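Local coordinates for L-2,4-diaminobutyric acid acetyltransferase (Geobacillus sp., PDB 6SJY), which catalyses the acetylation of L-2,4-diaminobutyrate, with acetyl coenzyme A as the probable acetyl donor, in the biosynthesis of the chemical chaperone ectoine, at residues R110-T115 with G164-D169; T139-Y144 with E158-I163; R21-I26 with N35-Y40; G62-F67 with W79-A84. All coordinates share one frame; numbering follows the deposited sequence.

Contact 1. Residues R110-T115 with G164-D169. With 9YT ((2~{S})-4-acetamido-2-azanyl-butanoic acid), chain E.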
# COMPACT_ATOMS: atom_id res chain seq x y z
N ARG A 110 14.62 13.97 2.80
CA ARG A 110 15.35 14.44 3.95
C ARG A 110 15.27 13.49 5.16
O ARG A 110 16.04 13.63 6.07
CB ARG A 110 14.85 15.84 4.27
CG ARG A 110 15.24 16.89 3.23
CD ARG A 110 14.62 18.23 3.54
NE ARG A 110 14.92 19.15 2.46
CZ ARG A 110 16.05 19.83 2.33
NH1 ARG A 110 16.98 19.74 3.24
NH2 ARG A 110 16.26 20.57 1.26
N PHE A 111 14.35 12.51 5.18
CA PHE A 111 14.19 11.52 6.26
C PHE A 111 13.76 10.21 5.65
O PHE A 111 12.97 10.21 4.71
CB PHE A 111 13.11 11.85 7.25
CG PHE A 111 13.30 13.10 7.99
CD1 PHE A 111 13.99 13.09 9.22
CD2 PHE A 111 12.70 14.28 7.55
CE1 PHE A 111 14.15 14.24 9.95
CE2 PHE A 111 12.84 15.42 8.28
CZ PHE A 111 13.56 15.40 9.49
N ILE A 112 14.26 9.10 6.19
CA ILE A 112 13.77 7.76 5.93
C ILE A 112 13.10 7.27 7.21
O ILE A 112 13.67 7.39 8.31
CB ILE A 112 14.88 6.82 5.58
CG1 ILE A 112 15.61 7.30 4.35
CG2 ILE A 112 14.36 5.41 5.40
CD1 ILE A 112 16.94 6.63 4.09
N GLU A 113 11.86 6.81 7.10
CA GLU A 113 11.17 6.19 8.25
C GLU A 113 10.86 4.78 7.91
O GLU A 113 10.58 4.43 6.73
CB GLU A 113 9.87 6.88 8.61
CG GLU A 113 10.01 8.27 9.02
CD GLU A 113 8.69 8.88 9.52
OE1 GLU A 113 8.80 9.93 10.09
OE2 GLU A 113 7.58 8.36 9.33
N THR A 114 10.89 3.95 8.91
CA THR A 114 10.57 2.57 8.77
C THR A 114 10.25 2.01 10.14
O THR A 114 10.48 2.66 11.15
CB THR A 114 11.67 1.79 8.05
OG1 THR A 114 11.18 0.48 7.67
CG2 THR A 114 12.92 1.56 8.93
N THR A 115 9.80 0.77 10.18
CA THR A 115 9.45 0.06 11.41
C THR A 115 10.24 -1.26 11.35
O THR A 115 10.33 -1.83 10.32
CB THR A 115 7.96 -0.04 11.34
OG1 THR A 115 7.31 0.91 12.19
CG2 THR A 115 7.45 -1.31 11.30
N GLY A 164 17.68 10.69 9.71
CA GLY A 164 17.77 12.04 9.22
C GLY A 164 17.68 13.04 10.33
O GLY A 164 17.61 12.67 11.48
N PRO A 165 17.66 14.32 10.01
CA PRO A 165 17.65 14.87 8.65
C PRO A 165 18.93 14.73 7.86
O PRO A 165 20.01 14.66 8.43
CB PRO A 165 17.29 16.30 8.88
CG PRO A 165 17.88 16.60 10.22
CD PRO A 165 17.87 15.34 11.02
N PHE A 166 18.78 14.51 6.56
CA PHE A 166 19.85 14.57 5.60
C PHE A 166 19.26 15.20 4.32
O PHE A 166 18.13 15.72 4.31
CB PHE A 166 20.48 13.21 5.39
CG PHE A 166 19.58 12.20 4.71
CD1 PHE A 166 18.48 11.64 5.38
CD2 PHE A 166 19.88 11.74 3.44
CE1 PHE A 166 17.67 10.71 4.78
CE2 PHE A 166 19.08 10.79 2.84
CZ PHE A 166 17.96 10.29 3.51
N PHE A 167 20.05 15.25 3.27
CA PHE A 167 19.55 15.72 2.00
C PHE A 167 20.02 14.77 0.92
O PHE A 167 21.15 14.75 0.60
CB PHE A 167 19.93 17.18 1.71
CG PHE A 167 19.31 17.69 0.42
CD1 PHE A 167 17.92 17.87 0.33
CD2 PHE A 167 20.08 17.88 -0.73
CE1 PHE A 167 17.32 18.28 -0.85
CE2 PHE A 167 19.49 18.30 -1.92
CZ PHE A 167 18.10 18.49 -1.98
N ASN A 168 19.10 13.98 0.38
CA ASN A 168 19.35 13.04 -0.69
C ASN A 168 19.34 13.74 -2.06
O ASN A 168 18.28 14.01 -2.68
CB ASN A 168 18.31 11.91 -0.66
CG ASN A 168 18.78 10.66 -1.39
OD1 ASN A 168 19.89 10.23 -1.18
ND2 ASN A 168 17.94 10.08 -2.23
N ASP A 169 20.54 14.03 -2.54
CA ASP A 169 20.72 14.84 -3.71
C ASP A 169 20.87 13.93 -4.95
O ASP A 169 21.81 13.15 -5.04
CB ASP A 169 21.94 15.73 -3.52
CG ASP A 169 22.18 16.62 -4.69
OD1 ASP A 169 21.26 17.38 -5.04
OD2 ASP A 169 23.28 16.52 -5.26
C01 9YT E . 11.96 -2.26 7.50
C02 9YT E . 11.18 -3.52 7.55
O03 9YT E . 11.86 -4.59 7.64
N04 9YT E . 9.74 -3.11 7.53
C05 9YT E . 8.54 -3.92 7.45
C06 9YT E . 8.04 -4.54 8.69
C07 9YT E . 6.60 -4.92 8.52
N08 9YT E . 6.14 -5.61 9.71
C09 9YT E . 6.39 -5.78 7.27
O10 9YT E . 5.29 -5.57 6.72
O11 9YT E . 7.26 -6.62 6.83
O HOH W 1 17.48 18.02 5.41

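Contact 2. Residues T139-Y144 with E158-I163. With 9YT ((2~{S})-4-acetamido-2-azanyl-butanoic acid), chain E.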
# COMPACT_ATOMS: atom_id res chain seq x y z
N THR A 139 17.20 7.85 15.00
CA THR A 139 16.36 7.95 16.16
C THR A 139 15.44 6.74 16.17
O THR A 139 14.85 6.41 15.13
CB THR A 139 15.51 9.22 16.03
OG1 THR A 139 16.38 10.35 15.81
CG2 THR A 139 14.57 9.43 17.22
N VAL A 140 15.33 6.07 17.30
CA VAL A 140 14.52 4.86 17.47
C VAL A 140 13.51 5.16 18.54
O VAL A 140 13.91 5.55 19.63
CB VAL A 140 15.34 3.66 17.92
CG1 VAL A 140 14.44 2.44 18.11
CG2 VAL A 140 16.44 3.35 16.93
N THR A 141 12.22 4.98 18.26
CA THR A 141 11.15 5.35 19.23
C THR A 141 10.07 4.30 19.08
O THR A 141 10.17 3.39 18.22
CB THR A 141 10.49 6.71 18.96
OG1 THR A 141 10.17 6.80 17.56
CG2 THR A 141 11.33 7.85 19.32
N VAL A 142 9.08 4.43 19.94
CA VAL A 142 7.90 3.60 19.95
C VAL A 142 7.21 3.77 18.58
O VAL A 142 7.13 4.89 18.07
CB VAL A 142 6.94 4.05 21.05
CG1 VAL A 142 5.63 3.26 20.96
CG2 VAL A 142 7.52 3.78 22.41
N GLY A 143 6.80 2.67 17.96
CA GLY A 143 6.12 2.77 16.67
C GLY A 143 4.72 2.22 16.86
O GLY A 143 3.96 2.86 17.50
N TYR A 144 4.41 1.03 16.36
CA TYR A 144 3.12 0.38 16.65
C TYR A 144 3.47 -0.64 17.73
O TYR A 144 4.43 -1.43 17.58
CB TYR A 144 2.55 -0.37 15.40
CG TYR A 144 2.43 0.50 14.15
CD1 TYR A 144 1.82 1.77 14.22
CD2 TYR A 144 2.86 0.05 12.92
CE1 TYR A 144 1.71 2.59 13.10
CE2 TYR A 144 2.76 0.87 11.77
CZ TYR A 144 2.16 2.12 11.87
OH TYR A 144 2.09 2.97 10.81
N GLU A 158 6.39 -2.93 16.50
CA GLU A 158 6.99 -2.33 15.33
C GLU A 158 7.55 -0.97 15.71
O GLU A 158 6.98 0.08 15.40
CB GLU A 158 5.89 -2.21 14.28
CG GLU A 158 5.50 -3.57 13.69
CD GLU A 158 6.60 -4.19 12.81
OE1 GLU A 158 7.40 -3.48 12.21
OE2 GLU A 158 6.68 -5.40 12.65
N PRO A 159 8.70 -0.97 16.39
CA PRO A 159 9.33 0.29 16.74
C PRO A 159 9.69 1.13 15.50
O PRO A 159 10.10 0.58 14.54
CB PRO A 159 10.59 -0.12 17.49
CG PRO A 159 10.57 -1.59 17.63
CD PRO A 159 9.43 -2.15 16.87
N LEU A 160 9.52 2.46 15.58
CA LEU A 160 9.89 3.41 14.51
C LEU A 160 11.37 3.80 14.47
O LEU A 160 11.92 4.26 15.47
CB LEU A 160 9.10 4.68 14.72
CG LEU A 160 9.19 5.79 13.67
CD1 LEU A 160 8.59 5.31 12.35
CD2 LEU A 160 8.45 6.99 14.21
N PHE A 161 12.01 3.59 13.33
CA PHE A 161 13.35 4.09 13.07
C PHE A 161 13.27 5.27 12.15
O PHE A 161 12.62 5.16 11.10
CB PHE A 161 14.21 3.01 12.40
CG PHE A 161 14.59 1.89 13.30
CD1 PHE A 161 13.63 1.21 14.06
CD2 PHE A 161 15.91 1.45 13.34
CE1 PHE A 161 14.01 0.13 14.88
CE2 PHE A 161 16.29 0.37 14.12
CZ PHE A 161 15.35 -0.28 14.91
N VAL A 162 13.82 6.41 12.54
CA VAL A 162 13.88 7.62 11.67
C VAL A 162 15.34 7.93 11.41
O VAL A 162 16.11 8.11 12.35
CB VAL A 162 13.17 8.79 12.34
CG1 VAL A 162 13.20 10.05 11.49
CG2 VAL A 162 11.72 8.45 12.66
N ILE A 163 15.70 8.02 10.15
CA ILE A 163 17.02 8.38 9.70
C ILE A 163 16.94 9.76 9.11
O ILE A 163 16.19 9.99 8.14
CB ILE A 163 17.52 7.40 8.67
CG1 ILE A 163 17.64 6.04 9.30
CG2 ILE A 163 18.88 7.83 8.09
CD1 ILE A 163 18.15 5.02 8.29
C01 9YT E . 11.96 -2.26 7.50
C02 9YT E . 11.18 -3.52 7.55
O03 9YT E . 11.86 -4.59 7.64
N04 9YT E . 9.74 -3.11 7.53
C05 9YT E . 8.54 -3.92 7.45
C06 9YT E . 8.04 -4.54 8.69
C07 9YT E . 6.60 -4.92 8.52
N08 9YT E . 6.14 -5.61 9.71
C09 9YT E . 6.39 -5.78 7.27
O10 9YT E . 5.29 -5.57 6.72
O11 9YT E . 7.26 -6.62 6.83
O HOH W 2 16.51 10.85 13.18

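Contact 3. Residues R21-I26 with N35-Y40. With 9YT ((2~{S})-4-acetamido-2-azanyl-butanoic acid), chain B.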
# COMPACT_ATOMS: atom_id res chain seq x y z
N ARG A 21 5.57 -12.90 -8.24
CA ARG A 21 6.86 -13.42 -7.86
C ARG A 21 7.32 -12.71 -6.58
O ARG A 21 7.94 -13.34 -5.74
CB ARG A 21 7.87 -13.30 -9.01
CG ARG A 21 7.97 -14.61 -9.83
CD ARG A 21 8.40 -14.38 -11.27
NE ARG A 21 9.59 -13.53 -11.47
CZ ARG A 21 10.88 -13.93 -11.40
NH1 ARG A 21 11.22 -15.19 -11.09
NH2 ARG A 21 11.85 -13.03 -11.64
N VAL A 22 6.98 -11.43 -6.43
CA VAL A 22 7.28 -10.74 -5.18
C VAL A 22 6.47 -11.34 -4.07
O VAL A 22 6.99 -11.67 -3.01
CB VAL A 22 7.07 -9.24 -5.29
CG1 VAL A 22 7.18 -8.54 -3.95
CG2 VAL A 22 8.09 -8.67 -6.29
N TRP A 23 5.21 -11.56 -4.30
CA TRP A 23 4.41 -12.18 -3.30
C TRP A 23 4.99 -13.53 -2.85
O TRP A 23 4.94 -13.89 -1.65
CB TRP A 23 3.00 -12.36 -3.84
CG TRP A 23 2.04 -13.01 -2.90
CD1 TRP A 23 1.31 -12.39 -1.96
CD2 TRP A 23 1.68 -14.37 -2.88
NE1 TRP A 23 0.49 -13.27 -1.33
CE2 TRP A 23 0.71 -14.52 -1.88
CE3 TRP A 23 2.07 -15.48 -3.62
CZ2 TRP A 23 0.12 -15.73 -1.58
CZ3 TRP A 23 1.49 -16.72 -3.33
CH2 TRP A 23 0.54 -16.84 -2.30
N GLU A 24 5.47 -14.33 -3.80
CA GLU A 24 6.05 -15.63 -3.45
C GLU A 24 7.32 -15.51 -2.61
O GLU A 24 7.50 -16.26 -1.67
CB GLU A 24 6.31 -16.45 -4.70
CG GLU A 24 5.00 -17.02 -5.22
CD GLU A 24 5.07 -17.56 -6.65
OE1 GLU A 24 6.09 -17.35 -7.33
OE2 GLU A 24 4.07 -18.18 -7.06
N LEU A 25 8.15 -14.52 -2.93
CA LEU A 25 9.29 -14.22 -2.09
C LEU A 25 8.86 -13.85 -0.65
O LEU A 25 9.34 -14.40 0.32
CB LEU A 25 10.07 -13.12 -2.70
CG LEU A 25 11.31 -12.66 -1.88
CD1 LEU A 25 12.56 -13.54 -2.06
CD2 LEU A 25 11.65 -11.22 -2.27
N ILE A 26 7.90 -12.95 -0.52
CA ILE A 26 7.51 -12.52 0.78
C ILE A 26 6.88 -13.74 1.48
O ILE A 26 7.21 -14.02 2.60
CB ILE A 26 6.54 -11.32 0.76
CG1 ILE A 26 7.12 -10.11 0.01
CG2 ILE A 26 6.14 -10.94 2.19
CD1 ILE A 26 8.53 -9.80 0.37
N ASN A 35 1.23 -9.36 2.34
CA ASN A 35 0.05 -8.71 1.75
C ASN A 35 -0.51 -9.55 0.57
O ASN A 35 0.04 -10.60 0.23
CB ASN A 35 0.40 -7.32 1.34
CG ASN A 35 0.89 -6.53 2.51
OD1 ASN A 35 2.06 -6.15 2.58
ND2 ASN A 35 0.03 -6.27 3.40
N SER A 36 -1.64 -9.12 0.01
CA SER A 36 -2.22 -9.81 -1.14
C SER A 36 -1.31 -9.69 -2.36
O SER A 36 -0.54 -8.73 -2.50
CB SER A 36 -3.63 -9.30 -1.49
OG SER A 36 -3.58 -7.96 -1.97
N PRO A 37 -1.45 -10.62 -3.31
CA PRO A 37 -0.75 -10.49 -4.59
C PRO A 37 -1.07 -9.18 -5.31
O PRO A 37 -0.21 -8.51 -5.87
CB PRO A 37 -1.20 -11.73 -5.36
CG PRO A 37 -1.62 -12.72 -4.31
CD PRO A 37 -2.17 -11.88 -3.17
N TYR A 38 -2.33 -8.77 -5.22
CA TYR A 38 -2.74 -7.52 -5.82
C TYR A 38 -1.94 -6.33 -5.29
O TYR A 38 -1.57 -5.40 -6.02
CB TYR A 38 -4.25 -7.37 -5.56
CG TYR A 38 -4.90 -6.14 -6.21
CD1 TYR A 38 -5.38 -6.20 -7.49
CD2 TYR A 38 -4.99 -4.94 -5.54
CE1 TYR A 38 -5.96 -5.09 -8.09
CE2 TYR A 38 -5.56 -3.82 -6.11
CZ TYR A 38 -6.07 -3.89 -7.39
OH TYR A 38 -6.66 -2.77 -7.99
N CYS A 39 -1.65 -6.34 -4.01
CA CYS A 39 -0.92 -5.23 -3.38
C CYS A 39 0.45 -5.12 -4.00
O CYS A 39 0.90 -4.03 -4.37
CB CYS A 39 -0.82 -5.50 -1.85
SG CYS A 39 0.31 -4.33 -1.04
N TYR A 40 1.09 -6.28 -4.19
CA TYR A 40 2.44 -6.30 -4.85
C TYR A 40 2.36 -5.87 -6.32
O TYR A 40 3.22 -5.09 -6.79
CB TYR A 40 3.18 -7.65 -4.63
CG TYR A 40 3.41 -7.88 -3.16
CD1 TYR A 40 4.26 -7.09 -2.44
CD2 TYR A 40 2.66 -8.81 -2.47
CE1 TYR A 40 4.40 -7.23 -1.07
CE2 TYR A 40 2.80 -8.98 -1.13
CZ TYR A 40 3.68 -8.19 -0.41
OH TYR A 40 3.81 -8.37 0.97
C01 9YT B . -12.65 -0.69 -6.63
C02 9YT B . -12.47 -1.98 -5.92
O03 9YT B . -13.53 -2.56 -5.53
N04 9YT B . -10.99 -2.26 -5.95
C05 9YT B . -10.23 -3.31 -5.31
C06 9YT B . -10.18 -4.62 -5.99
C07 9YT B . -9.01 -5.41 -5.47
N08 9YT B . -9.02 -6.73 -6.06
C09 9YT B . -9.02 -5.50 -3.94
O10 9YT B . -7.87 -5.50 -3.45
O11 9YT B . -10.10 -5.54 -3.24

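Contact 4. Residues G62-F67 with W79-A84. With 9YT ((2~{S})-4-acetamido-2-azanyl-butanoic acid), chain E.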
# COMPACT_ATOMS: atom_id res chain seq x y z
N GLY A 62 15.31 -10.68 -3.68
CA GLY A 62 15.18 -9.51 -2.84
C GLY A 62 14.12 -8.52 -3.32
O GLY A 62 13.91 -8.36 -4.51
N PHE A 63 13.50 -7.82 -2.38
CA PHE A 63 12.52 -6.80 -2.64
C PHE A 63 12.61 -5.77 -1.54
O PHE A 63 12.69 -6.09 -0.36
CB PHE A 63 11.13 -7.43 -2.60
CG PHE A 63 10.01 -6.46 -2.92
CD1 PHE A 63 9.90 -5.89 -4.16
CD2 PHE A 63 9.04 -6.15 -1.97
CE1 PHE A 63 8.84 -5.04 -4.50
CE2 PHE A 63 8.00 -5.31 -2.28
CZ PHE A 63 7.92 -4.70 -3.54
N ILE A 64 12.48 -4.53 -1.94
CA ILE A 64 12.20 -3.45 -1.06
C ILE A 64 11.10 -2.56 -1.63
O ILE A 64 11.14 -2.13 -2.81
CB ILE A 64 13.49 -2.71 -0.79
CG1 ILE A 64 13.31 -1.56 0.17
CG2 ILE A 64 14.09 -2.15 -2.06
CD1 ILE A 64 14.70 -1.15 0.66
N SER A 65 10.10 -2.31 -0.80
CA SER A 65 9.01 -1.39 -1.12
C SER A 65 9.13 -0.15 -0.27
O SER A 65 9.45 -0.24 0.91
CB SER A 65 7.66 -2.01 -0.81
OG SER A 65 7.52 -2.65 0.46
N ALA A 66 8.83 0.99 -0.87
CA ALA A 66 8.81 2.21 -0.14
C ALA A 66 7.92 3.18 -0.85
O ALA A 66 7.60 2.97 -2.02
CB ALA A 66 10.23 2.79 -0.07
N PHE A 67 7.51 4.22 -0.16
CA PHE A 67 6.78 5.32 -0.77
C PHE A 67 7.14 6.59 -0.08
O PHE A 67 7.50 6.56 1.07
CB PHE A 67 5.27 5.10 -0.60
CG PHE A 67 4.81 4.84 0.82
CD1 PHE A 67 4.42 5.91 1.65
CD2 PHE A 67 4.68 3.56 1.30
CE1 PHE A 67 3.92 5.70 2.93
CE2 PHE A 67 4.21 3.34 2.58
CZ PHE A 67 3.84 4.41 3.41
N TRP A 79 8.72 0.27 3.67
CA TRP A 79 7.67 -0.63 4.06
C TRP A 79 8.22 -2.03 4.26
O TRP A 79 8.18 -2.48 5.33
CB TRP A 79 6.53 -0.61 3.01
CG TRP A 79 5.32 -1.46 3.31
CD1 TRP A 79 5.12 -2.37 4.34
CD2 TRP A 79 4.14 -1.49 2.54
NE1 TRP A 79 3.88 -2.96 4.21
CE2 TRP A 79 3.27 -2.42 3.12
CE3 TRP A 79 3.71 -0.77 1.42
CZ2 TRP A 79 2.02 -2.64 2.63
CZ3 TRP A 79 2.47 -1.03 0.91
CH2 TRP A 79 1.65 -1.94 1.51
N GLN A 80 8.65 -2.75 3.22
CA GLN A 80 9.14 -4.10 3.41
C GLN A 80 10.55 -4.23 2.83
O GLN A 80 10.88 -3.61 1.80
CB GLN A 80 8.23 -5.16 2.82
CG GLN A 80 6.86 -5.19 3.42
CD GLN A 80 6.01 -6.42 3.07
OE1 GLN A 80 5.44 -6.53 1.98
NE2 GLN A 80 5.87 -7.31 4.03
N VAL A 81 11.36 -5.06 3.49
CA VAL A 81 12.65 -5.45 3.00
C VAL A 81 12.69 -6.95 3.14
O VAL A 81 12.48 -7.45 4.22
CB VAL A 81 13.78 -4.84 3.83
CG1 VAL A 81 15.12 -5.18 3.20
CG2 VAL A 81 13.59 -3.34 3.92
N ALA A 82 12.88 -7.66 2.03
CA ALA A 82 12.89 -9.12 2.05
C ALA A 82 14.08 -9.59 1.26
O ALA A 82 14.41 -8.97 0.23
CB ALA A 82 11.67 -9.66 1.37
N VAL A 83 14.71 -10.67 1.73
CA VAL A 83 15.86 -11.34 1.10
C VAL A 83 15.60 -12.80 1.26
O VAL A 83 15.38 -13.27 2.35
CB VAL A 83 17.24 -11.00 1.73
CG1 VAL A 83 18.34 -11.80 1.03
CG2 VAL A 83 17.56 -9.52 1.62
N ALA A 84 15.58 -13.53 0.16
CA ALA A 84 15.37 -14.98 0.18
C ALA A 84 16.36 -15.67 1.15
O ALA A 84 17.51 -15.26 1.25
CB ALA A 84 15.55 -15.55 -1.22
C01 9YT E . 11.96 -2.26 7.50
C02 9YT E . 11.18 -3.52 7.55
O03 9YT E . 11.86 -4.59 7.64
N04 9YT E . 9.74 -3.11 7.53
C05 9YT E . 8.54 -3.92 7.45
C06 9YT E . 8.04 -4.54 8.69
C07 9YT E . 6.60 -4.92 8.52
N08 9YT E . 6.14 -5.61 9.71
C09 9YT E . 6.39 -5.78 7.27
O10 9YT E . 5.29 -5.57 6.72
O11 9YT E . 7.26 -6.62 6.83
O HOH W 3 5.27 -4.02 0.67

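Contact 1. Residues R110-T115 with G164-D169
Arg110 and Phe166 are joined by one backbone hydrogen bond. Phe166 N donates to Arg110 O at 2.9 Å, with an N-H...O angle of 164°. Arg110 stands just before strand 111-115, and Phe166 belongs to the loop that leaves strand 158-163. This C-terminal loop folds back on the start of strand 111-115, whose other end carries Thr114 and Thr115 of the product pocket. The Arg110 side chain can be followed outward from there. Its CB and CG both lie against Phe166 O, and CG is 3.3 Å from that oxygen. CG is anti to the carbonyl carbon (chi1 -69°) and the chain runs extended to NE, which carries the guanidinium out to Phe167. NE also has a long, weak ion pair with Glu74. Phe167 CD1 lies over one face of the guanidinium, toward its rim, and NH2 is 3.3 Å from Phe167 CE1. The two planes are 35° apart. NH1 turns to a water lying in the guanidinium plane, and that water donates to Phe166 O at 2.6 Å.

Two apolar meetings flank this polar link. Phe111 CZ rests 3.9 Å from Pro165 CB, next to the cis peptide bond between Gly164 and Pro165. Ile112 CD1 meets Phe166 CZ at 3.8 Å. A CB on Gly164 would clash with Arg110 O and the Phe111 ring. An alanine at Arg110 would probably leave Phe167 without the flat group it packs on and the water with one partner fewer. Phe166 O is thus reached through water by a charged group, while carbon-rich surfaces pin the loop beside the strand.

Contact 2. Residues T139-Y144 with E158-I163
This is an antiparallel strand pair with a beta bulge, at the margin of the GNAT sheet. Thr139 and Val162 form a hydrogen-bonded pair, with Val162 N to Thr139 O at 2.8 Å. Thr141 and Leu160 form the next such pair, though its bond from Leu160 N is weak. The register then slips by one residue. Tyr144 pairs with Glu158, and Glu158 N reaches Tyr144 O at 2.7 Å. Val142 and Gly143 make the bulge opposite Pro159; a CB on Gly143 would run into Glu158 O.

Between the first two pairs, Val140 covers the Phe161 ring. Its CG2 stands 4.1 Å from the ring centroid, 11° off the normal, in a CH-pi contact. Leu160 CB lies alongside Thr141 OG1. A water bridges Thr139 OG1 and Val162 O. Tyr144 CD2 packs 4.0 Å from Glu158 CB. Glu158 bends at chi2 (-69°), which turns its carboxylate to the product, and OE2 accepts a weak hydrogen bond from the product amine N08 at 3.0 Å.

Strand 138-144 is the outermost strand here. Strand 158-163 lies between it and strand 111-115. Phe161 also packs on Leu128 of helix 121-133, and Tyr144 OH is hydrogen-bonded to Asp45 of the second subunit.

Contact 3. Residues R21-I26 with N35-Y40
Trp23 and Pro37 make a CH-pi contact. Pro37 CG lies 3.6 Å from the centroid of the Trp23 five-membered ring, 7° off its normal. The indole reaches across because its CG is anti to the backbone N (chi1 180°).

The aromatic pair is Trp23 with Tyr40. They meet rim to rim, with planes at 57° and Trp23 CD1 3.8 Å from Tyr40 CE2. Neither ring covers the other.

The aliphatic contacts gather round the same tyrosine. Val22 CG1 comes to Tyr40 CD1 at 3.6 Å. Farther out, Ile26 CG2 sits 3.7 Å from Tyr40 OH and Ile26 CG1 touches CZ.

Two side-chain hydrogen bonds lie within 35-40. Asn35 N donates to Tyr40 OH at 3.1 Å. Ser36 is the N-cap of helix 37-46, and its OG accepts from Cys39 N at 3.2 Å. Tyr40 OH is also hydrogen-bonded to Gln80, a residue of the ligand pocket. Tyr38, pointing away from helix 19-29, lays its ring face against C07 of the product bound by the second subunit.

Helices 19-29 and 37-46 are therefore joined here largely through carbon surfaces. The Tyr40 hydroxyl, in this buried contact, is held by Asn35 N and Gln80, which anchors the end of the Tyr40 side chain.

Contact 4. Residues G62-F67 with W79-A84
This is the buried core of a beta hairpin, strands 59-68 and 75-83, close to the centre of the chain. The segments run antiparallel, 176° apart. Phe63 and Ala82 form a hydrogen-bonded pair, with Ala82 N to Phe63 O at 2.9 Å. Beside it Ile64 CD1 lies along Val81 CG2 at 4.1 Å.

At Ser65 the pattern changes. Trp79 N donates to Ser65 O, and Ser65 N donates to Gln80 O, so two residues face one. Ser65 OG, set between its backbone N and carbonyl carbon (chi1 47°), takes Gln80 N at 3.0 Å. A water links Ser65 OG to Gln80 OE1, 2.8 Å from the latter, and sits over the face of the Trp79 ring.

Gln80 reaches the product. Its NE2 donates to O11 at 3.2 Å in a nearly straight bond (171°), and also to Asp33 O. OE1 meets Tyr40 OH of helix 37-46. A leucine in place of Gln80 would probably leave the product carboxylate, Tyr40 OH and the bridging water each short of a polar mate.

Two residues opposite one make a classic beta bulge. Here it presents Trp79 and Gln80 to the product, consistent with the bulged central strand of GNAT acetyltransferases.

From the N terminus, contact 3 comes first and closes the short loop between helices 19-29 and 37-46. Contact 4 follows in series and closes the hairpin of strands 59-68 and 75-83. These two touch, which sets the helix pair against the middle of the sheet. Contact 1 then opens at strand 111-115 and ends in the C-terminal loop. Contact 2 falls within that span, pairing the last two strands. Contacts 1 and 2 touch because strands 111-115 and 158-163 are neighbours. Contacts 1, 2 and 4 all reach the same bound product, and contact 3 borders the product held by the second subunit.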